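PDB 6X1L: WbbZ protein from Klebsiella pneumoniae subsp. pneumoniae NTUH-K2044, which is uncharacterised but belongs to the polysaccharide pyruvyl transferase family, and so probably transfers pyruvyl groups to polysaccharide sugars. Local coordinates for residues I106-I117 and Y132-N143. Sequence-based numbering, arbitrary orientation.
Sequences IRGYSDLFINNI and YIKSLNYEPNKN
Two neighbouring helices of the Rossmann-like domain with the six-stranded parallel sheet, 110-115 and 127-135, meet here beside strand 120-124, and tyrosine hydroxyls from residues 132-143 take one backbone carbonyl just before the short helix 110-115 and another in its last turn. Before that helix, Tyr-132 OH donates to Gly-108 O at 2.7 Å; the hydroxyl stands well above the carbonyl plane, with a C=O...O angle of 102°, while Gly-108 O lies at the edge of the Tyr-132 ring, near its plane. With CG anti to its backbone N (chi1 166°), the ring of Tyr-132 extends far enough to reach that turn and to pass at about a right angle to Ile-106, whose CG2 touches Tyr-132 CE2. Toward the other end, Tyr-138 OH gives a short 2.5 Å bond to Phe-113 O, tilted 18° from the carbonyl plane, and sits at the edge of the Phe-113 ring. Between these two bonds the packing is apolar. Ile-133 CD1 is centred over one face of Phe-113, a CH-pi contact 4.2 Å from the centroid, and the same methyl meets Ile-106 CD1. Leu-136 spreads its branches, CD1 against Phe-113 CB at 3.9 Å and CD2 against Ile-114 CD1. Phe-120 and Val-122 of strand 120-124 also touch Tyr-138, continuing this apolar layer onto the sheet. The Tyr-138 ring is sandwiched: Ile-133 CG2 lies toward the rim of one face, and on the opposite face Ile-117 CG1 makes a CH-pi contact 3.8 Å from the centroid, the extended Ile-117 chain carrying its CD1 to within 3.6 Å of Asn-137 O.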
loop_
_atom_site.group_PDB
_atom_site.type_symbol
_atom_site.label_atom_id
_atom_site.label_comp_id
_atom_site.label_asym_id
_atom_site.label_seq_id
_atom_site.Cartn_x
_atom_site.Cartn_y
_atom_site.Cartn_z
ATOM N N ILE A 106 2.388 25.259 8.146
ATOM C CA ILE A 106 1.626 26.271 7.424
ATOM C C ILE A 106 2.598 27.317 6.900
ATOM O O ILE A 106 3.482 27.773 7.634
ATOM C CB ILE A 106 0.558 26.918 8.325
ATOM C CG1 ILE A 106 -0.403 25.856 8.861
ATOM C CG2 ILE A 106 -0.200 27.999 7.572
ATOM C CD1 ILE A 106 -1.385 26.392 9.878
ATOM N N ARG A 107 2.439 27.696 5.635
ATOM C CA ARG A 107 3.263 28.729 5.018
ATOM C C ARG A 107 2.354 29.668 4.244
ATOM O O ARG A 107 1.608 29.226 3.365
ATOM C CB ARG A 107 4.320 28.123 4.088
ATOM C CG ARG A 107 5.298 27.174 4.768
ATOM C CD ARG A 107 6.243 27.914 5.711
ATOM N NE ARG A 107 7.257 27.022 6.265
ATOM C CZ ARG A 107 7.157 26.415 7.444
ATOM N NH1 ARG A 107 6.090 26.611 8.207
ATOM N NH2 ARG A 107 8.126 25.608 7.860
ATOM N N GLY A 108 2.413 30.959 4.572
ATOM C CA GLY A 108 1.597 31.902 3.841
ATOM C C GLY A 108 0.129 31.772 4.207
ATOM O O GLY A 108 -0.233 31.373 5.319
ATOM N N TYR A 109 -0.730 32.104 3.240
ATOM C CA TYR A 109 -2.176 32.170 3.458
ATOM C C TYR A 109 -2.506 33.064 4.652
ATOM O O TYR A 109 -3.356 32.743 5.487
ATOM C CB TYR A 109 -2.768 30.773 3.635
ATOM C CG TYR A 109 -2.767 29.939 2.370
ATOM C CD1 TYR A 109 -3.129 30.495 1.150
ATOM C CD2 TYR A 109 -2.395 28.601 2.395
ATOM C CE1 TYR A 109 -3.129 29.737 -0.011
ATOM C CE2 TYR A 109 -2.394 27.836 1.240
ATOM C CZ TYR A 109 -2.761 28.411 0.041
ATOM O OH TYR A 109 -2.761 27.658 -1.110
ATOM N N SER A 110 -1.820 34.208 4.732
ATOM C CA SER A 110 -2.021 35.109 5.862
ATOM C C SER A 110 -3.430 35.685 5.882
ATOM O O SER A 110 -3.979 35.930 6.962
ATOM C CB SER A 110 -0.983 36.231 5.831
ATOM O OG SER A 110 -0.969 36.893 4.578
ATOM N N ASP A 111 -4.030 35.902 4.708
ATOM C CA ASP A 111 -5.399 36.407 4.655
ATOM C C ASP A 111 -6.384 35.425 5.280
ATOM O O ASP A 111 -7.351 35.844 5.925
ATOM C CB ASP A 111 -5.786 36.707 3.206
ATOM C CG ASP A 111 -7.173 37.323 3.081
ATOM O OD1 ASP A 111 -7.665 37.917 4.066
ATOM O OD2 ASP A 111 -7.774 37.211 1.991
ATOM N N LEU A 112 -6.152 34.121 5.112
ATOM C CA LEU A 112 -7.071 33.131 5.668
ATOM C C LEU A 112 -7.062 33.153 7.192
ATOM O O LEU A 112 -8.121 33.065 7.826
ATOM C CB LEU A 112 -6.714 31.737 5.155
ATOM C CG LEU A 112 -7.625 30.607 5.638
ATOM C CD1 LEU A 112 -9.020 30.750 5.047
ATOM C CD2 LEU A 112 -7.027 29.249 5.302
ATOM N N PHE A 113 -5.883 33.277 7.802
ATOM C CA PHE A 113 -5.792 33.151 9.251
ATOM C C PHE A 113 -6.099 34.460 9.969
ATOM O O PHE A 113 -6.597 34.431 11.100
ATOM C CB PHE A 113 -4.414 32.614 9.639
ATOM C CG PHE A 113 -4.199 31.188 9.223
ATOM C CD1 PHE A 113 -4.653 30.147 10.017
ATOM C CD2 PHE A 113 -3.576 30.888 8.023
ATOM C CE1 PHE A 113 -4.473 28.830 9.629
ATOM C CE2 PHE A 113 -3.393 29.572 7.629
ATOM C CZ PHE A 113 -3.842 28.544 8.434
ATOM N N ILE A 114 -5.831 35.604 9.337
ATOM C CA ILE A 114 -6.190 36.881 9.954
ATOM C C ILE A 114 -7.703 37.058 9.977
ATOM O O ILE A 114 -8.276 37.479 10.988
ATOM C CB ILE A 114 -5.490 38.042 9.226
ATOM C CG1 ILE A 114 -3.985 38.003 9.496
ATOM C CG2 ILE A 114 -6.088 39.388 9.644
ATOM C CD1 ILE A 114 -3.171 38.906 8.595
ATOM N N ASN A 115 -8.380 36.721 8.879
ATOM C CA ASN A 115 -9.814 36.970 8.777
ATOM C C ASN A 115 -10.671 35.892 9.430
ATOM O O ASN A 115 -11.892 36.064 9.504
ATOM C CB ASN A 115 -10.212 37.134 7.309
ATOM C CG ASN A 115 -9.858 38.503 6.762
ATOM O OD1 ASN A 115 -9.958 39.510 7.464
ATOM N ND2 ASN A 115 -9.438 38.548 5.504
ATOM N N ASN A 116 -10.078 34.797 9.909
ATOM C CA ASN A 116 -10.830 33.742 10.578
ATOM C C ASN A 116 -10.268 33.463 11.967
ATOM O O ASN A 116 -10.391 32.347 12.481
ATOM C CB ASN A 116 -10.840 32.460 9.742
ATOM C CG ASN A 116 -11.393 32.676 8.348
ATOM O OD1 ASN A 116 -12.606 32.759 8.155
ATOM N ND2 ASN A 116 -10.505 32.771 7.366
ATOM N N ILE A 117 -9.651 34.471 12.589
ATOM C CA ILE A 117 -8.979 34.270 13.870
ATOM C C ILE A 117 -9.965 33.847 14.955
ATOM O O ILE A 117 -9.590 33.144 15.903
ATOM C CB ILE A 117 -8.207 35.548 14.262
ATOM C CG1 ILE A 117 -7.323 35.304 15.489
ATOM C CG2 ILE A 117 -9.164 36.711 14.507
ATOM C CD1 ILE A 117 -6.335 36.422 15.764
ATOM N N TYR A 132 4.975 31.968 13.167
ATOM C CA TYR A 132 4.220 32.648 12.122
ATOM C C TYR A 132 2.788 32.921 12.568
ATOM O O TYR A 132 2.324 34.070 12.530
ATOM C CB TYR A 132 4.251 31.814 10.838
ATOM C CG TYR A 132 3.247 32.244 9.794
ATOM C CD1 TYR A 132 3.119 33.578 9.428
ATOM C CD2 TYR A 132 2.438 31.309 9.161
ATOM C CE1 TYR A 132 2.201 33.969 8.476
ATOM C CE2 TYR A 132 1.524 31.689 8.207
ATOM C CZ TYR A 132 1.409 33.019 7.865
ATOM O OH TYR A 132 0.493 33.396 6.912
ATOM N N ILE A 133 2.077 31.882 13.015
ATOM C CA ILE A 133 0.680 32.054 13.411
ATOM C C ILE A 133 0.565 33.028 14.576
ATOM O O ILE A 133 -0.302 33.910 14.581
ATOM C CB ILE A 133 0.040 30.696 13.753
ATOM C CG1 ILE A 133 0.094 29.755 12.547
ATOM C CG2 ILE A 133 -1.397 30.896 14.212
ATOM C CD1 ILE A 133 -0.625 30.289 11.327
ATOM N N LYS A 134 1.427 32.883 15.585
ATOM C CA LYS A 134 1.370 33.803 16.712
ATOM C C LYS A 134 1.734 35.225 16.305
ATOM O O LYS A 134 1.311 36.172 16.975
ATOM C CB LYS A 134 2.280 33.323 17.847
ATOM C CG LYS A 134 3.733 33.764 17.739
ATOM C CD LYS A 134 4.542 33.267 18.932
ATOM C CE LYS A 134 5.963 33.813 18.905
ATOM N NZ LYS A 134 6.761 33.372 20.085
ATOM N N SER A 135 2.491 35.399 15.218
ATOM C CA SER A 135 2.774 36.746 14.737
ATOM C C SER A 135 1.542 37.391 14.121
ATOM O O SER A 135 1.467 38.621 14.058
ATOM C CB SER A 135 3.924 36.725 13.726
ATOM O OG SER A 135 3.496 36.311 12.441
ATOM N N LEU A 136 0.574 36.586 13.675
ATOM C CA LEU A 136 -0.706 37.067 13.167
ATOM C C LEU A 136 -1.685 37.384 14.288
ATOM O O LEU A 136 -2.903 37.364 14.067
ATOM C CB LEU A 136 -1.305 36.046 12.193
ATOM C CG LEU A 136 -0.425 35.666 11.010
ATOM C CD1 LEU A 136 -1.112 34.650 10.105
ATOM C CD2 LEU A 136 -0.046 36.910 10.234
ATOM N N ASN A 137 -1.168 37.653 15.490
ATOM C CA ASN A 137 -1.929 38.020 16.680
ATOM C C ASN A 137 -2.735 36.862 17.261
ATOM O O ASN A 137 -3.649 37.088 18.058
ATOM C CB ASN A 137 -2.840 39.220 16.407
ATOM C CG ASN A 137 -2.704 40.296 17.460
ATOM O OD1 ASN A 137 -1.732 40.323 18.220
ATOM N ND2 ASN A 137 -3.671 41.198 17.504
ATOM N N TYR A 138 -2.416 35.624 16.892
ATOM C CA TYR A 138 -2.987 34.483 17.590
ATOM C C TYR A 138 -2.393 34.379 18.989
ATOM O O TYR A 138 -1.230 34.716 19.220
ATOM C CB TYR A 138 -2.735 33.187 16.808
ATOM C CG TYR A 138 -3.715 32.976 15.686
ATOM C CD1 TYR A 138 -3.658 33.750 14.535
ATOM C CD2 TYR A 138 -4.696 31.998 15.775
ATOM C CE1 TYR A 138 -4.553 33.560 13.502
ATOM C CE2 TYR A 138 -5.596 31.794 14.744
ATOM C CZ TYR A 138 -5.520 32.577 13.610
ATOM O OH TYR A 138 -6.417 32.381 12.586
ATOM N N GLU A 139 -3.203 33.893 19.929
ATOM C CA GLU A 139 -2.815 33.915 21.333
ATOM C C GLU A 139 -2.329 32.543 21.763
ATOM O O GLU A 139 -3.136 31.603 21.812
ATOM C CB GLU A 139 -3.983 34.358 22.206
ATOM C CG GLU A 139 -3.700 34.284 23.690
ATOM C CD GLU A 139 -4.571 35.229 24.487
ATOM O OE1 GLU A 139 -5.325 36.008 23.863
ATOM O OE2 GLU A 139 -4.501 35.196 25.733
ATOM N N PRO A 140 -1.046 32.385 22.095
ATOM C CA PRO A 140 -0.542 31.066 22.498
ATOM C C PRO A 140 -1.321 30.506 23.676
ATOM O O PRO A 140 -1.690 31.230 24.602
ATOM C CB PRO A 140 0.920 31.341 22.867
ATOM C CG PRO A 140 1.275 32.564 22.095
ATOM C CD PRO A 140 0.024 33.397 22.066
ATOM N N ASN A 141 -1.578 29.200 23.619
ATOM C CA ASN A 141 -2.320 28.428 24.612
ATOM C C ASN A 141 -3.803 28.776 24.659
ATOM O O ASN A 141 -4.501 28.352 25.593
ATOM C CB ASN A 141 -1.701 28.552 26.009
ATOM C CG ASN A 141 -0.431 27.733 26.148
ATOM O OD1 ASN A 141 -0.247 26.730 25.454
ATOM N ND2 ASN A 141 0.451 28.155 27.043
ATOM N N LYS A 142 -4.317 29.503 23.664
ATOM C CA LYS A 142 -5.750 29.746 23.550
ATOM C C LYS A 142 -6.269 29.328 22.178
ATOM O O LYS A 142 -7.197 28.518 22.080
ATOM C CB LYS A 142 -6.075 31.219 23.819
ATOM C CG LYS A 142 -7.546 31.548 23.624
ATOM C CD LYS A 142 -7.915 32.884 24.236
ATOM C CE LYS A 142 -9.416 33.120 24.161
ATOM N NZ LYS A 142 -9.829 34.295 24.980
ATOM N N ASN A 143 -5.687 29.873 21.107
ATOM C CA ASN A 143 -6.076 29.480 19.759
ATOM C C ASN A 143 -4.878 29.149 18.874
ATOM O O ASN A 143 -5.054 28.949 17.668
ATOM C CB ASN A 143 -6.938 30.562 19.096
ATOM C CG ASN A 143 -6.267 31.917 19.082
ATOM O OD1 ASN A 143 -5.173 32.086 19.620
ATOM N ND2 ASN A 143 -6.916 32.893 18.456
#